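Local atomic coordinates of processed glycerol phosphate lipoteichoic acid synthase 2 (Bacillus subtilis, PDB entry 2W8D), a protein that belongs to the sulfatase family of the alkaline phosphatase clan and holds a magnesium ion in its alpha/beta domain. Residues A[87-92]-A[102-107]; A[113-118]-A[188-193]; A[137-142]-A[149-154]. All blocks are in the same frame, centred on the assembly; numbering follows the deposited sequence.

Interaction 1 of 3, residues A[87-92]-A[102-107]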
loop_
_atom_site.group_PDB
_atom_site.type_symbol
_atom_site.label_atom_id
_atom_site.label_comp_id
_atom_site.label_asym_id
_atom_site.label_seq_id
_atom_site.Cartn_x
_atom_site.Cartn_y
_atom_site.Cartn_z
ATOM N N ALA A 87 -0.656 -5.805 -2.765
ATOM C CA ALA A 87 -0.692 -4.377 -2.422
ATOM C C ALA A 87 -0.101 -3.493 -3.555
ATOM O O ALA A 87 -0.666 -2.454 -3.892
ATOM C CB ALA A 87 -0.056 -4.099 -1.058
ATOM N N GLU A 88 0.990 -3.904 -4.183
ATOM C CA GLU A 88 1.523 -3.101 -5.338
ATOM C C GLU A 88 0.500 -3.015 -6.475
ATOM O O GLU A 88 0.339 -1.964 -7.121
ATOM C CB GLU A 88 2.814 -3.686 -5.938
ATOM C CG GLU A 88 3.977 -3.786 -4.995
ATOM C CD GLU A 88 5.213 -4.282 -5.735
ATOM O OE1 GLU A 88 5.630 -3.602 -6.721
ATOM O OE2 GLU A 88 5.730 -5.360 -5.341
ATOM N N PHE A 89 -0.195 -4.112 -6.729
ATOM C CA PHE A 89 -1.193 -4.115 -7.798
ATOM C C PHE A 89 -2.304 -3.087 -7.579
ATOM O O PHE A 89 -2.742 -2.412 -8.506
ATOM C CB PHE A 89 -1.843 -5.506 -7.928
ATOM C CG PHE A 89 -2.799 -5.608 -9.088
ATOM C CD1 PHE A 89 -2.318 -5.638 -10.390
ATOM C CD2 PHE A 89 -4.187 -5.673 -8.871
ATOM C CE1 PHE A 89 -3.194 -5.764 -11.476
ATOM C CE2 PHE A 89 -5.079 -5.770 -9.948
ATOM C CZ PHE A 89 -4.572 -5.817 -11.256
HETATM N N MSE A 90 -2.742 -2.987 -6.335
HETATM C CA MSE A 90 -3.762 -2.030 -5.940
HETATM C C MSE A 90 -3.281 -0.575 -5.983
HETATM O O MSE A 90 -4.069 0.288 -6.382
HETATM C CB MSE A 90 -4.327 -2.410 -4.576
HETATM C CG MSE A 90 -5.224 -3.629 -4.702
HETATM SE SE MSE A 90 -6.074 -4.129 -3.005
HETATM C CE MSE A 90 -4.607 -5.136 -2.248
HETATM N N MSE A 91 -2.015 -0.318 -5.600
HETATM C CA MSE A 91 -1.434 1.034 -5.667
HETATM C C MSE A 91 -1.423 1.506 -7.100
HETATM O O MSE A 91 -1.722 2.654 -7.354
HETATM C CB MSE A 91 0.018 1.109 -5.154
HETATM C CG MSE A 91 0.225 0.697 -3.718
HETATM SE SE MSE A 91 -0.810 1.769 -2.445
HETATM C CE MSE A 91 -1.583 0.335 -1.366
ATOM N N GLU A 92 -1.059 0.624 -8.031
ATOM C CA GLU A 92 -0.951 1.026 -9.449
ATOM C C GLU A 92 -2.274 0.972 -10.203
ATOM O O GLU A 92 -2.388 1.599 -11.226
ATOM C CB GLU A 92 0.086 0.201 -10.234
ATOM C CG GLU A 92 1.534 0.102 -9.709
ATOM C CD GLU A 92 2.009 1.271 -8.864
ATOM O OE1 GLU A 92 1.659 2.430 -9.145
ATOM O OE2 GLU A 92 2.766 1.037 -7.910
ATOM N N SER A 102 -2.098 -15.400 -7.123
ATOM C CA SER A 102 -1.484 -14.113 -7.224
ATOM C C SER A 102 -1.820 -13.477 -8.581
ATOM O O SER A 102 -1.554 -14.072 -9.654
ATOM C CB SER A 102 0.031 -14.257 -7.075
ATOM O OG SER A 102 0.660 -13.138 -7.687
ATOM N N VAL A 103 -2.350 -12.251 -8.521
ATOM C CA VAL A 103 -2.639 -11.505 -9.741
ATOM C C VAL A 103 -1.357 -11.163 -10.533
ATOM O O VAL A 103 -1.375 -11.215 -11.746
ATOM C CB VAL A 103 -3.483 -10.204 -9.483
ATOM C CG1 VAL A 103 -2.777 -9.242 -8.512
ATOM C CG2 VAL A 103 -3.811 -9.501 -10.829
ATOM N N PHE A 104 -0.261 -10.834 -9.845
ATOM C CA PHE A 104 1.040 -10.625 -10.513
ATOM C C PHE A 104 1.494 -11.820 -11.325
ATOM O O PHE A 104 2.001 -11.664 -12.444
ATOM C CB PHE A 104 2.145 -10.264 -9.507
ATOM C CG PHE A 104 2.442 -8.785 -9.427
ATOM C CD1 PHE A 104 1.440 -7.870 -9.091
ATOM C CD2 PHE A 104 3.745 -8.295 -9.676
ATOM C CE1 PHE A 104 1.724 -6.464 -8.978
ATOM C CE2 PHE A 104 4.030 -6.907 -9.577
ATOM C CZ PHE A 104 3.018 -5.992 -9.234
ATOM N N VAL A 105 1.343 -13.018 -10.749
ATOM C CA VAL A 105 1.764 -14.223 -11.428
ATOM C C VAL A 105 0.829 -14.560 -12.581
ATOM O O VAL A 105 1.289 -15.011 -13.627
ATOM C CB VAL A 105 1.829 -15.428 -10.448
ATOM C CG1 VAL A 105 2.156 -16.734 -11.190
ATOM C CG2 VAL A 105 2.820 -15.162 -9.330
ATOM N N ASN A 106 -0.478 -14.366 -12.406
ATOM C CA ASN A 106 -1.426 -14.980 -13.363
ATOM C C ASN A 106 -2.055 -14.023 -14.383
ATOM O O ASN A 106 -2.544 -14.472 -15.412
ATOM C CB ASN A 106 -2.519 -15.749 -12.612
ATOM C CG ASN A 106 -1.986 -17.006 -11.959
ATOM O OD1 ASN A 106 -1.316 -17.800 -12.593
ATOM N ND2 ASN A 106 -2.283 -17.190 -10.695
ATOM N N LYS A 107 -2.020 -12.718 -14.108
ATOM C CA LYS A 107 -2.726 -11.748 -14.934
ATOM C C LYS A 107 -1.819 -10.721 -15.551
ATOM O O LYS A 107 -2.287 -9.628 -15.926
ATOM C CB LYS A 107 -3.777 -11.026 -14.099
ATOM C CG LYS A 107 -4.892 -11.884 -13.609
ATOM C CD LYS A 107 -5.627 -12.550 -14.773
ATOM C CE LYS A 107 -6.796 -13.356 -14.261
ATOM N NZ LYS A 107 -7.368 -14.239 -15.348
#
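Helix 86-93 meets the short helix 103-106 through Phe89 and Glu88 on one side and Val103 and Phe104 on the other, all four buried. Both methyls of Val103 sit over one face of the Phe89 ring, the two side chains crossing at about a right angle. The two branches divide the ring between them. CG1 of Val103 covers the root of the ring, 3.7 Å from Phe89 CG, while Val103 CG2 sits beyond it near CE1 and CZ. That second methyl makes a CH-pi contact, 3.9 Å from the centroid of the Phe89 ring and only 14° off the ring normal. In Phe89, CG lies trans to the backbone N and beside the carbonyl carbon (chi1 -175°), an orientation that carries the ring off the helix toward 103-106. Upstream of this helix, Thr84, modified to phosphothreonine, is one of the magnesium ligands, so the contact packs the helix that follows a residue of the metal site. Phe104 approaches differently, coming to the edge of the Phe89 ring near its plane. Its CE1 is 3.8 Å from Phe89 CB, and its CZ ends 4.0 Å from Glu88 CB. The first torsion of Phe104 (chi1 -99°) is about 40° from the staggered value, and the end of its ring reaches both residues. The carboxylate of Glu88 bonds to Tyr143 and forms salt bridges with Lys192 and Arg139, leaving CB for the apolar contact. Met142 of helix 139-145 packs on Phe89, Val103 and Phe104 alike. At the start of helix 103-106, Ser102 is the N-cap: its OG accepts from Val105 N at 3.1 Å.

Interaction 2 of 3, residues A[113-118]-A[188-193]; sequences QSVPAI and PFYTKF
Tyr190 is the residue of strand 189-194 that packs on Val115 and Pro116, at the first turn of helix 115-118. The segment starts at Pro188, which follows a cis peptide bond, and passes through Phe189 to Tyr190. There the ring projects from the strand toward the short helix, a first torsion of 171° setting it on the carbonyl side of its own backbone. Pro116 lies over one face of this ring, its CD 3.8 Å from Tyr190 CE1. The CG of the proline is close to the same ring atom, and Pro116 N stands above the face, offset toward the rim. Val115 comes at the ring obliquely, its side chain crossing that of Tyr190 at about a right angle. Its CG1 is 3.5 Å from Tyr190 CE2, and its CB is 3.8 Å from Tyr190 OH. The strand runs parallel between strands 33-39 and 125-130 in the mixed sheet of an alpha/beta domain; helix 115-118 packs on one face of it, and helix 171-183 on the other, where it meets Phe189, Thr191 and Phe193. Between the last two, Lys192 returns to the same face of the sheet as Tyr190, where its NZ makes salt bridges with Glu88 and Glu92. Across from the strand, Ser114 stands at the N-cap of helix 115-118 without a capping bond from its side chain. The first turn is closed by Ile118 N and Ser114 O, 2.7 Å apart.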
loop_
_atom_site.group_PDB
_atom_site.type_symbol
_atom_site.label_atom_id
_atom_site.label_comp_id
_atom_site.label_asym_id
_atom_site.label_seq_id
_atom_site.Cartn_x
_atom_site.Cartn_y
_atom_site.Cartn_z
ATOM N N GLN A 113 -4.271 -0.027 -17.239
ATOM C CA GLN A 113 -4.210 1.420 -17.399
ATOM C C GLN A 113 -3.754 2.023 -16.081
ATOM O O GLN A 113 -4.482 2.747 -15.412
ATOM C CB GLN A 113 -5.538 1.962 -17.935
ATOM C CG GLN A 113 -5.900 1.231 -19.228
ATOM C CD GLN A 113 -7.291 1.490 -19.762
ATOM O OE1 GLN A 113 -8.206 1.745 -19.007
ATOM N NE2 GLN A 113 -7.456 1.383 -21.087
ATOM N N SER A 114 -2.525 1.693 -15.714
ATOM C CA SER A 114 -1.938 2.078 -14.432
ATOM C C SER A 114 -1.623 3.567 -14.273
ATOM O O SER A 114 -1.496 4.303 -15.263
ATOM C CB SER A 114 -0.628 1.327 -14.245
ATOM O OG SER A 114 -0.847 -0.067 -14.360
ATOM N N VAL A 115 -1.446 3.968 -13.022
ATOM C CA VAL A 115 -0.937 5.278 -12.653
ATOM C C VAL A 115 0.397 5.625 -13.338
ATOM O O VAL A 115 0.477 6.634 -14.016
ATOM C CB VAL A 115 -0.829 5.398 -11.124
ATOM C CG1 VAL A 115 -0.422 6.793 -10.740
ATOM C CG2 VAL A 115 -2.193 5.045 -10.501
ATOM N N PRO A 116 1.432 4.781 -13.202
ATOM C CA PRO A 116 2.625 5.189 -13.963
ATOM C C PRO A 116 2.357 5.415 -15.441
ATOM O O PRO A 116 3.013 6.259 -16.046
ATOM C CB PRO A 116 3.608 4.031 -13.778
ATOM C CG PRO A 116 2.858 2.948 -12.976
ATOM C CD PRO A 116 1.651 3.568 -12.386
ATOM N N ALA A 117 1.393 4.702 -16.016
ATOM C CA ALA A 117 1.067 4.868 -17.439
ATOM C C ALA A 117 0.222 6.127 -17.696
ATOM O O ALA A 117 0.454 6.847 -18.677
ATOM C CB ALA A 117 0.398 3.636 -18.000
ATOM N N ILE A 118 -0.731 6.397 -16.799
ATOM C CA ILE A 118 -1.520 7.623 -16.850
ATOM C C ILE A 118 -0.586 8.842 -16.844
ATOM O O ILE A 118 -0.684 9.737 -17.683
ATOM C CB ILE A 118 -2.531 7.711 -15.663
ATOM C CG1 ILE A 118 -3.573 6.606 -15.800
ATOM C CG2 ILE A 118 -3.209 9.117 -15.618
ATOM C CD1 ILE A 118 -4.551 6.475 -14.673
ATOM N N PRO A 188 9.701 15.092 -13.975
ATOM C CA PRO A 188 9.181 14.442 -12.767
ATOM C C PRO A 188 9.264 12.933 -12.830
ATOM O O PRO A 188 9.198 12.354 -13.906
ATOM C CB PRO A 188 7.720 14.868 -12.745
ATOM C CG PRO A 188 7.364 15.113 -14.178
ATOM C CD PRO A 188 8.628 15.402 -14.942
ATOM N N PHE A 189 9.398 12.290 -11.672
ATOM C CA PHE A 189 9.461 10.834 -11.638
ATOM C C PHE A 189 8.469 10.234 -10.672
ATOM O O PHE A 189 8.110 10.853 -9.671
ATOM C CB PHE A 189 10.880 10.345 -11.338
ATOM C CG PHE A 189 11.416 10.801 -10.010
ATOM C CD1 PHE A 189 10.878 10.326 -8.821
ATOM C CD2 PHE A 189 12.459 11.694 -9.944
ATOM C CE1 PHE A 189 11.383 10.775 -7.578
ATOM C CE2 PHE A 189 12.966 12.124 -8.727
ATOM C CZ PHE A 189 12.433 11.671 -7.556
ATOM N N TYR A 190 8.043 9.004 -10.965
ATOM C CA TYR A 190 7.141 8.243 -10.119
ATOM C C TYR A 190 7.847 6.927 -9.777
ATOM O O TYR A 190 8.167 6.153 -10.681
ATOM C CB TYR A 190 5.866 7.972 -10.914
ATOM C CG TYR A 190 4.864 7.003 -10.283
ATOM C CD1 TYR A 190 5.068 5.614 -10.302
ATOM C CD2 TYR A 190 3.680 7.496 -9.748
ATOM C CE1 TYR A 190 4.110 4.759 -9.752
ATOM C CE2 TYR A 190 2.739 6.680 -9.226
ATOM C CZ TYR A 190 2.951 5.330 -9.203
ATOM O OH TYR A 190 1.952 4.600 -8.661
ATOM N N THR A 191 8.082 6.677 -8.493
ATOM C CA THR A 191 9.007 5.626 -8.053
ATOM C C THR A 191 8.466 4.815 -6.899
ATOM O O THR A 191 7.686 5.335 -6.091
ATOM C CB THR A 191 10.365 6.195 -7.596
ATOM O OG1 THR A 191 10.153 7.245 -6.646
ATOM C CG2 THR A 191 11.103 6.743 -8.764
ATOM N N LYS A 192 8.878 3.543 -6.843
ATOM C CA LYS A 192 8.440 2.611 -5.816
ATOM C C LYS A 192 9.639 1.993 -5.137
ATOM O O LYS A 192 10.492 1.404 -5.816
ATOM C CB LYS A 192 7.591 1.474 -6.410
ATOM C CG LYS A 192 6.208 1.875 -6.955
ATOM C CD LYS A 192 5.866 1.085 -8.263
ATOM C CE LYS A 192 5.990 -0.406 -8.068
ATOM N NZ LYS A 192 5.149 -0.843 -6.894
ATOM N N PHE A 193 9.689 2.111 -3.806
ATOM C CA PHE A 193 10.704 1.438 -3.013
ATOM C C PHE A 193 10.113 0.279 -2.207
ATOM O O PHE A 193 9.280 0.481 -1.305
ATOM C CB PHE A 193 11.376 2.448 -2.082
ATOM C CG PHE A 193 12.279 3.422 -2.795
ATOM C CD1 PHE A 193 13.645 3.247 -2.778
ATOM C CD2 PHE A 193 11.753 4.509 -3.487
ATOM C CE1 PHE A 193 14.483 4.148 -3.448
ATOM C CE2 PHE A 193 12.558 5.399 -4.125
ATOM C CZ PHE A 193 13.942 5.236 -4.115
#

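Interaction 3 of 3, residues A[137-142]-A[149-154]; sequences WNRNEM and DKFFDS
Arg139 and Phe151 form an apolar contact between helix 139-145 and strand 150-152, inside the beta-alpha-beta unit made with strand 125-130. No hydrogen bond joins the two segments; the Phe151 ring packs against the start of the helix. Arg139 CB is 3.6 Å from Phe151 CE2, and farther along the arginine its CD comes 4.0 Å from Phe151 CZ. The aliphatic part of the arginine thus crosses the end of the ring at about a right angle. The backbone also takes part, with Asn140 N at the ring edge, 4.0 Å from Phe151 CE2. Within its own segment, Asp153 CB lies over the rim of one face of the Phe151 ring, 3.9 Å above the plane. Tyr143, one turn further along the helix, meets the Phe151 ring edge-to-face. Arg139 stays extended from CG to NE and carries its guanidinium past the phenyl ring, the planes 79° apart, on to Glu88. Trp137 CB lies over one face of that guanidinium, offset toward its rim, while Trp137 NE1 bonds to the phosphothreonine at position 84. Asn138 stands just before the helix, and its O accepts from both Glu141 N and Met142 N. Its side chain gives no capping bond, but its amide bonds to Phe104 O. The same Asn138 ND2 donates to Glu141 OE1 at 3.1 Å, nearly straight at 169° and on the anti side of the carboxylate.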
loop_
_atom_site.group_PDB
_atom_site.type_symbol
_atom_site.label_atom_id
_atom_site.label_comp_id
_atom_site.label_asym_id
_atom_site.label_seq_id
_atom_site.Cartn_x
_atom_site.Cartn_y
_atom_site.Cartn_z
ATOM N N TRP A 137 7.979 -12.697 -7.467
ATOM C CA TRP A 137 6.589 -12.326 -7.716
ATOM C C TRP A 137 6.308 -11.952 -9.170
ATOM O O TRP A 137 5.379 -11.207 -9.425
ATOM C CB TRP A 137 6.127 -11.180 -6.802
ATOM C CG TRP A 137 5.692 -11.529 -5.400
ATOM C CD1 TRP A 137 6.098 -10.911 -4.249
ATOM C CD2 TRP A 137 4.752 -12.548 -4.996
ATOM N NE1 TRP A 137 5.482 -11.486 -3.153
ATOM C CE2 TRP A 137 4.645 -12.483 -3.582
ATOM C CE3 TRP A 137 3.967 -13.484 -5.691
ATOM C CZ2 TRP A 137 3.811 -13.345 -2.844
ATOM C CZ3 TRP A 137 3.133 -14.331 -4.963
ATOM C CH2 TRP A 137 3.065 -14.254 -3.548
ATOM N N ASN A 138 7.065 -12.478 -10.133
ATOM C CA ASN A 138 6.820 -12.168 -11.547
ATOM C C ASN A 138 6.807 -10.630 -11.861
ATOM O O ASN A 138 6.189 -10.176 -12.846
ATOM C CB ASN A 138 5.519 -12.841 -12.013
ATOM C CG ASN A 138 5.435 -13.007 -13.518
ATOM O OD1 ASN A 138 6.421 -13.289 -14.165
ATOM N ND2 ASN A 138 4.230 -12.868 -14.078
ATOM N N ARG A 139 7.490 -9.838 -11.035
ATOM C CA ARG A 139 7.502 -8.384 -11.219
ATOM C C ARG A 139 7.986 -7.967 -12.603
ATOM O O ARG A 139 7.432 -7.069 -13.185
ATOM C CB ARG A 139 8.342 -7.670 -10.140
ATOM C CG ARG A 139 7.720 -7.764 -8.757
ATOM C CD ARG A 139 8.511 -6.972 -7.762
ATOM N NE ARG A 139 7.833 -6.872 -6.481
ATOM C CZ ARG A 139 8.161 -7.564 -5.392
ATOM N NH1 ARG A 139 7.481 -7.374 -4.257
ATOM N NH2 ARG A 139 9.147 -8.462 -5.442
ATOM N N ASN A 140 9.027 -8.591 -13.117
ATOM C CA ASN A 140 9.517 -8.163 -14.416
ATOM C C ASN A 140 8.504 -8.302 -15.563
ATOM O O ASN A 140 8.591 -7.576 -16.535
ATOM C CB ASN A 140 10.890 -8.761 -14.775
ATOM C CG ASN A 140 10.857 -10.244 -14.996
ATOM O OD1 ASN A 140 9.899 -10.914 -14.680
ATOM N ND2 ASN A 140 11.943 -10.776 -15.529
ATOM N N GLU A 141 7.546 -9.210 -15.447
ATOM C CA GLU A 141 6.491 -9.328 -16.477
ATOM C C GLU A 141 5.375 -8.289 -16.216
ATOM O O GLU A 141 4.988 -7.566 -17.137
ATOM C CB GLU A 141 5.949 -10.774 -16.623
ATOM C CG GLU A 141 5.247 -10.959 -17.938
ATOM C CD GLU A 141 4.408 -12.255 -18.122
ATOM O OE1 GLU A 141 4.230 -13.074 -17.160
ATOM O OE2 GLU A 141 3.906 -12.413 -19.283
HETATM N N MSE A 142 4.925 -8.171 -14.972
HETATM C CA MSE A 142 3.783 -7.329 -14.616
HETATM C C MSE A 142 4.034 -5.824 -14.692
HETATM O O MSE A 142 3.134 -5.063 -15.018
HETATM C CB MSE A 142 3.283 -7.678 -13.195
HETATM C CG MSE A 142 2.203 -6.742 -12.615
HETATM SE SE MSE A 142 0.546 -6.752 -13.732
HETATM C CE MSE A 142 -0.511 -8.253 -12.979
ATOM N N ASP A 149 8.878 2.264 -16.470
ATOM C CA ASP A 149 10.007 2.432 -17.430
ATOM C C ASP A 149 11.244 1.708 -16.962
ATOM O O ASP A 149 11.998 1.216 -17.781
ATOM C CB ASP A 149 10.423 3.914 -17.665
ATOM C CG ASP A 149 9.309 4.757 -18.224
ATOM O OD1 ASP A 149 8.926 4.489 -19.362
ATOM O OD2 ASP A 149 8.785 5.654 -17.518
ATOM N N LYS A 150 11.482 1.684 -15.650
ATOM C CA LYS A 150 12.744 1.147 -15.150
ATOM C C LYS A 150 12.595 0.258 -13.912
ATOM O O LYS A 150 11.808 0.537 -13.010
ATOM C CB LYS A 150 13.730 2.281 -14.858
ATOM C CG LYS A 150 14.201 3.110 -16.062
ATOM C CD LYS A 150 14.806 4.397 -15.531
ATOM C CE LYS A 150 15.167 5.408 -16.609
ATOM N NZ LYS A 150 16.256 4.887 -17.480
ATOM N N PHE A 151 13.377 -0.814 -13.865
ATOM C CA PHE A 151 13.346 -1.699 -12.725
ATOM C C PHE A 151 14.744 -1.848 -12.132
ATOM O O PHE A 151 15.546 -2.584 -12.641
ATOM C CB PHE A 151 12.730 -3.061 -13.135
ATOM C CG PHE A 151 12.367 -3.956 -11.965
ATOM C CD1 PHE A 151 12.726 -3.615 -10.657
ATOM C CD2 PHE A 151 11.685 -5.148 -12.181
ATOM C CE1 PHE A 151 12.394 -4.433 -9.569
ATOM C CE2 PHE A 151 11.348 -5.994 -11.088
ATOM C CZ PHE A 151 11.709 -5.630 -9.784
ATOM N N PHE A 152 15.032 -1.135 -11.042
ATOM C CA PHE A 152 16.323 -1.274 -10.359
ATOM C C PHE A 152 16.287 -2.437 -9.389
ATOM O O PHE A 152 16.046 -2.246 -8.204
ATOM C CB PHE A 152 16.729 0.020 -9.636
ATOM C CG PHE A 152 17.018 1.167 -10.569
ATOM C CD1 PHE A 152 18.195 1.207 -11.297
ATOM C CD2 PHE A 152 16.094 2.190 -10.742
ATOM C CE1 PHE A 152 18.475 2.262 -12.200
ATOM C CE2 PHE A 152 16.352 3.246 -11.626
ATOM C CZ PHE A 152 17.542 3.272 -12.372
ATOM N N ASP A 153 16.522 -3.648 -9.882
ATOM C CA ASP A 153 16.507 -4.807 -8.994
ATOM C C ASP A 153 17.896 -5.056 -8.364
ATOM O O ASP A 153 18.786 -4.179 -8.412
ATOM C CB ASP A 153 15.965 -6.057 -9.705
ATOM C CG ASP A 153 16.934 -6.594 -10.743
ATOM O OD1 ASP A 153 17.993 -5.952 -10.997
ATOM O OD2 ASP A 153 16.633 -7.665 -11.310
ATOM N N SER A 154 18.055 -6.243 -7.770
ATOM C CA SER A 154 19.277 -6.641 -7.072
ATOM C C SER A 154 20.546 -6.579 -7.915
ATOM O O SER A 154 21.638 -6.516 -7.364
ATOM C CB SER A 154 19.133 -8.019 -6.388
ATOM O OG SER A 154 19.062 -9.086 -7.318
#

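How the interactions relate
All three contacts are apolar across their own segments, but they lie at increasing distance from the chain centre: about 11 Å for interaction 1, 14 Å for interaction 2 and 17 Å for interaction 3, each measured from the centre of the contact. The residues that touch in interactions 1 and 2 are all buried, whereas interaction 3 includes the partly exposed Asn140. Interaction 1 joins two helices by a face-on valine-phenylalanine contact; interactions 2 and 3 each set a short helix against an aromatic residue of the same mixed sheet. Polar groups of interaction 1 connect it to both others. Interactions 2 and 3 do not touch, their nearest atoms being about 6 Å apart.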